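Local coordinates for Alpha/beta hydrolase family protein (Bacillus anthracis, PDB 3OOS) that probably catalyses the hydrolysis of a substrate not yet identified, as a member of the alpha/beta hydrolase fold family, at residues M74-R85 with L104-S115. Residues are numbered along the deposited sequence; the frame is centred on the assembly and turned at random.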
loop_
_atom_site.group_PDB
_atom_site.type_symbol
_atom_site.label_atom_id
_atom_site.label_comp_id
_atom_site.label_asym_id
_atom_site.label_seq_id
_atom_site.Cartn_x
_atom_site.Cartn_y
_atom_site.Cartn_z
HETATM N N MSE A 74 -2.977 9.300 8.795
HETATM C CA MSE A 74 -3.396 7.904 8.815
HETATM C C MSE A 74 -4.606 7.692 9.723
HETATM O O MSE A 74 -5.514 6.940 9.385
HETATM C CB MSE A 74 -2.235 6.988 9.204
HETATM C CG MSE A 74 -1.239 6.798 8.073
HETATM SE SE MSE A 74 -0.115 5.230 8.276
HETATM C CE MSE A 74 1.504 6.069 8.945
ATOM N N THR A 75 -4.630 8.375 10.863
ATOM C CA THR A 75 -5.778 8.283 11.760
ATOM C C THR A 75 -7.067 8.704 11.056
ATOM O O THR A 75 -8.078 8.000 11.116
ATOM C CB THR A 75 -5.591 9.146 13.021
ATOM O OG1 THR A 75 -4.476 8.660 13.775
ATOM C CG2 THR A 75 -6.842 9.093 13.882
ATOM N N GLU A 76 -7.018 9.854 10.389
ATOM C CA GLU A 76 -8.185 10.425 9.702
ATOM C C GLU A 76 -8.571 9.568 8.497
ATOM O O GLU A 76 -9.755 9.420 8.182
ATOM C CB GLU A 76 -7.934 11.878 9.283
ATOM C CG GLU A 76 -7.917 12.863 10.462
ATOM C CD GLU A 76 -9.240 12.920 11.214
ATOM O OE1 GLU A 76 -10.272 13.220 10.581
ATOM O OE2 GLU A 76 -9.249 12.668 12.440
ATOM N N THR A 77 -7.562 8.990 7.846
ATOM C CA THR A 77 -7.772 8.039 6.753
ATOM C C THR A 77 -8.602 6.837 7.225
ATOM O O THR A 77 -9.556 6.424 6.552
ATOM C CB THR A 77 -6.425 7.561 6.159
ATOM O OG1 THR A 77 -5.689 8.689 5.667
ATOM C CG2 THR A 77 -6.645 6.561 5.028
ATOM N N ILE A 78 -8.246 6.285 8.384
ATOM C CA ILE A 78 -8.992 5.151 8.943
ATOM C C ILE A 78 -10.455 5.517 9.211
ATOM O O ILE A 78 -11.360 4.728 8.918
ATOM C CB ILE A 78 -8.305 4.549 10.205
ATOM C CG1 ILE A 78 -6.900 4.033 9.866
ATOM C CG2 ILE A 78 -9.144 3.407 10.805
ATOM C CD1 ILE A 78 -6.808 3.200 8.594
ATOM N N LYS A 79 -10.680 6.716 9.745
ATOM C CA LYS A 79 -12.036 7.217 9.973
ATOM C C LYS A 79 -12.828 7.309 8.663
ATOM O O LYS A 79 -14.017 6.986 8.631
ATOM C CB LYS A 79 -11.994 8.569 10.684
ATOM C CG LYS A 79 -11.336 8.517 12.054
ATOM C CD LYS A 79 -11.256 9.901 12.671
ATOM C CE LYS A 79 -10.691 9.839 14.079
ATOM N NZ LYS A 79 -11.588 9.071 14.984
ATOM N N ASP A 80 -12.157 7.734 7.592
ATOM C CA ASP A 80 -12.759 7.784 6.251
ATOM C C ASP A 80 -13.121 6.386 5.752
ATOM O O ASP A 80 -14.231 6.165 5.262
ATOM C CB ASP A 80 -11.818 8.464 5.248
ATOM C CG ASP A 80 -11.746 9.974 5.431
ATOM O OD1 ASP A 80 -12.507 10.536 6.247
ATOM O OD2 ASP A 80 -10.917 10.602 4.736
ATOM N N LEU A 81 -12.188 5.443 5.887
ATOM C CA LEU A 81 -12.439 4.061 5.472
ATOM C C LEU A 81 -13.571 3.424 6.278
ATOM O O LEU A 81 -14.380 2.667 5.738
ATOM C CB LEU A 81 -11.163 3.214 5.559
ATOM C CG LEU A 81 -10.051 3.593 4.570
ATOM C CD1 LEU A 81 -8.782 2.800 4.855
ATOM C CD2 LEU A 81 -10.496 3.413 3.113
ATOM N N GLU A 82 -13.622 3.743 7.568
ATOM C CA GLU A 82 -14.692 3.258 8.432
ATOM C C GLU A 82 -16.056 3.810 8.011
ATOM O O GLU A 82 -17.058 3.089 8.032
ATOM C CB GLU A 82 -14.379 3.584 9.894
ATOM C CG GLU A 82 -13.363 2.632 10.507
ATOM C CD GLU A 82 -13.945 1.254 10.761
ATOM O OE1 GLU A 82 -14.552 1.058 11.835
ATOM O OE2 GLU A 82 -13.801 0.373 9.882
ATOM N N ALA A 83 -16.082 5.079 7.603
ATOM C CA ALA A 83 -17.308 5.703 7.109
ATOM C C ALA A 83 -17.779 5.050 5.809
ATOM O O ALA A 83 -18.980 4.871 5.604
ATOM C CB ALA A 83 -17.114 7.213 6.926
ATOM N N ILE A 84 -16.833 4.691 4.941
ATOM C CA ILE A 84 -17.159 3.984 3.699
ATOM C C ILE A 84 -17.735 2.608 4.031
ATOM O O ILE A 84 -18.784 2.225 3.505
ATOM C CB ILE A 84 -15.930 3.867 2.765
ATOM C CG1 ILE A 84 -15.522 5.263 2.275
ATOM C CG2 ILE A 84 -16.218 2.923 1.583
ATOM C CD1 ILE A 84 -14.172 5.321 1.581
ATOM N N ARG A 85 -17.054 1.882 4.915
ATOM C CA ARG A 85 -17.538 0.578 5.377
ATOM C C ARG A 85 -18.981 0.651 5.900
ATOM O O ARG A 85 -19.829 -0.161 5.511
ATOM C CB ARG A 85 -16.599 -0.009 6.439
ATOM C CG ARG A 85 -16.988 -1.428 6.870
ATOM C CD ARG A 85 -16.260 -1.896 8.142
ATOM N NE ARG A 85 -16.292 -0.923 9.242
ATOM C CZ ARG A 85 -17.375 -0.595 9.950
ATOM N NH1 ARG A 85 -18.559 -1.142 9.684
ATOM N NH2 ARG A 85 -17.275 0.295 10.929
ATOM N N LEU A 104 -0.403 1.718 6.568
ATOM C CA LEU A 104 -1.796 2.099 6.784
ATOM C C LEU A 104 -2.620 0.922 7.329
ATOM O O LEU A 104 -3.454 1.109 8.223
ATOM C CB LEU A 104 -2.407 2.657 5.494
ATOM C CG LEU A 104 -3.843 3.187 5.558
ATOM C CD1 LEU A 104 -3.991 4.329 6.574
ATOM C CD2 LEU A 104 -4.288 3.632 4.169
ATOM N N ALA A 105 -2.364 -0.279 6.809
ATOM C CA ALA A 105 -2.998 -1.509 7.306
ATOM C C ALA A 105 -2.758 -1.716 8.800
ATOM O O ALA A 105 -3.676 -2.074 9.543
ATOM C CB ALA A 105 -2.505 -2.724 6.521
ATOM N N LEU A 106 -1.518 -1.495 9.229
ATOM C CA LEU A 106 -1.158 -1.650 10.634
ATOM C C LEU A 106 -1.891 -0.637 11.505
ATOM O O LEU A 106 -2.350 -0.976 12.593
ATOM C CB LEU A 106 0.358 -1.552 10.829
ATOM C CG LEU A 106 1.184 -2.642 10.126
ATOM C CD1 LEU A 106 2.676 -2.343 10.239
ATOM C CD2 LEU A 106 0.877 -4.054 10.659
ATOM N N VAL A 107 -2.011 0.594 11.018
ATOM C CA VAL A 107 -2.765 1.623 11.736
ATOM C C VAL A 107 -4.268 1.304 11.759
ATOM O O VAL A 107 -4.924 1.529 12.770
ATOM C CB VAL A 107 -2.460 3.048 11.200
ATOM C CG1 VAL A 107 -3.302 4.102 11.920
ATOM C CG2 VAL A 107 -0.974 3.357 11.380
ATOM N N TYR A 108 -4.809 0.752 10.671
ATOM C CA TYR A 108 -6.206 0.292 10.690
ATOM C C TYR A 108 -6.407 -0.710 11.832
ATOM O O TYR A 108 -7.375 -0.613 12.601
ATOM C CB TYR A 108 -6.607 -0.336 9.345
ATOM C CG TYR A 108 -8.081 -0.208 8.973
ATOM C CD1 TYR A 108 -9.091 -0.231 9.944
ATOM C CD2 TYR A 108 -8.463 -0.087 7.637
ATOM C CE1 TYR A 108 -10.443 -0.120 9.589
ATOM C CE2 TYR A 108 -9.803 0.018 7.272
ATOM C CZ TYR A 108 -10.785 0.004 8.245
ATOM O OH TYR A 108 -12.108 0.114 7.861
ATOM N N ALA A 109 -5.474 -1.652 11.954
ATOM C CA ALA A 109 -5.544 -2.667 13.005
ATOM C C ALA A 109 -5.435 -2.061 14.408
ATOM O O ALA A 109 -6.188 -2.430 15.310
ATOM C CB ALA A 109 -4.482 -3.732 12.784
ATOM N N THR A 110 -4.518 -1.120 14.600
ATOM C CA THR A 110 -4.325 -0.559 15.939
ATOM C C THR A 110 -5.467 0.376 16.368
ATOM O O THR A 110 -5.785 0.468 17.555
ATOM C CB THR A 110 -2.958 0.138 16.102
ATOM O OG1 THR A 110 -2.853 1.226 15.177
ATOM C CG2 THR A 110 -1.812 -0.855 15.870
ATOM N N GLU A 111 -6.074 1.063 15.406
ATOM C CA GLU A 111 -7.173 1.978 15.708
ATOM C C GLU A 111 -8.511 1.254 15.785
ATOM O O GLU A 111 -9.316 1.521 16.682
ATOM C CB GLU A 111 -7.257 3.094 14.661
ATOM C CG GLU A 111 -6.102 4.081 14.699
ATOM C CD GLU A 111 -6.305 5.194 15.711
ATOM O OE1 GLU A 111 -7.333 5.901 15.630
ATOM O OE2 GLU A 111 -5.425 5.373 16.577
ATOM N N ALA A 112 -8.745 0.338 14.845
ATOM C CA ALA A 112 -10.085 -0.222 14.631
ATOM C C ALA A 112 -10.118 -1.696 14.238
ATOM O O ALA A 112 -10.868 -2.081 13.338
ATOM C CB ALA A 112 -10.834 0.624 13.581
ATOM N N GLN A 113 -9.339 -2.530 14.928
ATOM C CA GLN A 113 -9.269 -3.954 14.572
ATOM C C GLN A 113 -10.613 -4.669 14.647
ATOM O O GLN A 113 -10.826 -5.658 13.949
ATOM C CB GLN A 113 -8.222 -4.713 15.402
ATOM C CG GLN A 113 -8.483 -4.743 16.901
ATOM C CD GLN A 113 -7.469 -5.592 17.646
ATOM O OE1 GLN A 113 -7.234 -6.748 17.297
ATOM N NE2 GLN A 113 -6.866 -5.020 18.682
ATOM N N GLU A 114 -11.521 -4.158 15.476
ATOM C CA GLU A 114 -12.831 -4.790 15.651
ATOM C C GLU A 114 -13.644 -4.780 14.359
ATOM O O GLU A 114 -14.525 -5.617 14.171
ATOM C CB GLU A 114 -13.626 -4.152 16.799
ATOM C CG GLU A 114 -15.001 -4.784 17.005
ATOM C CD GLU A 114 -15.589 -4.512 18.366
ATOM O OE1 GLU A 114 -15.079 -5.072 19.358
ATOM O OE2 GLU A 114 -16.579 -3.755 18.436
ATOM N N SER A 115 -13.326 -3.847 13.461
ATOM C CA SER A 115 -13.991 -3.762 12.163
ATOM C C SER A 115 -13.336 -4.620 11.080
ATOM O O SER A 115 -13.822 -4.662 9.951
ATOM C CB SER A 115 -14.021 -2.310 11.687
ATOM O OG SER A 115 -14.736 -1.498 12.594
HETATM O O HOH W 1 -8.859 6.349 13.436
#
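Tyr108 reaches from helix 100-112 across to helix 74-87, where Ile78 covers its CB and one face of its ring while Leu81 and Glu82 meet the outer part. Its CB lies against the end of Ile78, 3.6 Å from Ile78 CD1. Farther out, Ile78 CG2 sits over one face of the ring in a CH-pi contact, 4.2 Å from the Tyr108 centroid, while Leu81 CD1 approaches Tyr108 CE2 at 3.8 Å. The hydroxyl at the tip, also hydrogen-bonded to Trp93 NE1, donates to Glu82, with Tyr108 OH 2.6 Å from Glu82 OE2. That oxygen lies at the edge of the ring, near its plane, and accepts the bond through its anti lone pair.

The carboxylate is gripped by four bonds. Ser115 OG donates to Glu82 OE1 over 2.7 Å from the syn side, and Arg85, one turn along, holds both oxygens side-on in a salt bridge with NE and NH2 from above the carboxylate plane; its NH1 is bonded to Ile90 O. The bend of Glu82 at chi2 (-72°) brings its carboxylate between these donors. So many donors probably favour the charged form of Glu82.

Ile78 is a knob in the hole formed by Val107, Tyr108, Glu111 and Ala112. Toward the start of both segments, Leu104 CD1 packs on Ile78 CD1 and Thr77 CG2, and the selenium of Met74 rests 3.7 Å from Val107 CG2. At the outer side, one water donates to both Thr75 O and Glu111 OE1.

The axes of segments 74-85 and 104-112 cross at -73°, 9.6 Å apart at their closest. Leu81 and Ala105 both touch Phe95 on strand 93-98 of the central sheet, Tyr108 also meets Leu116 on strand 116-122, and Leu104 abuts the probable nucleophile elbow that links strand 93-98 to helix 100-112.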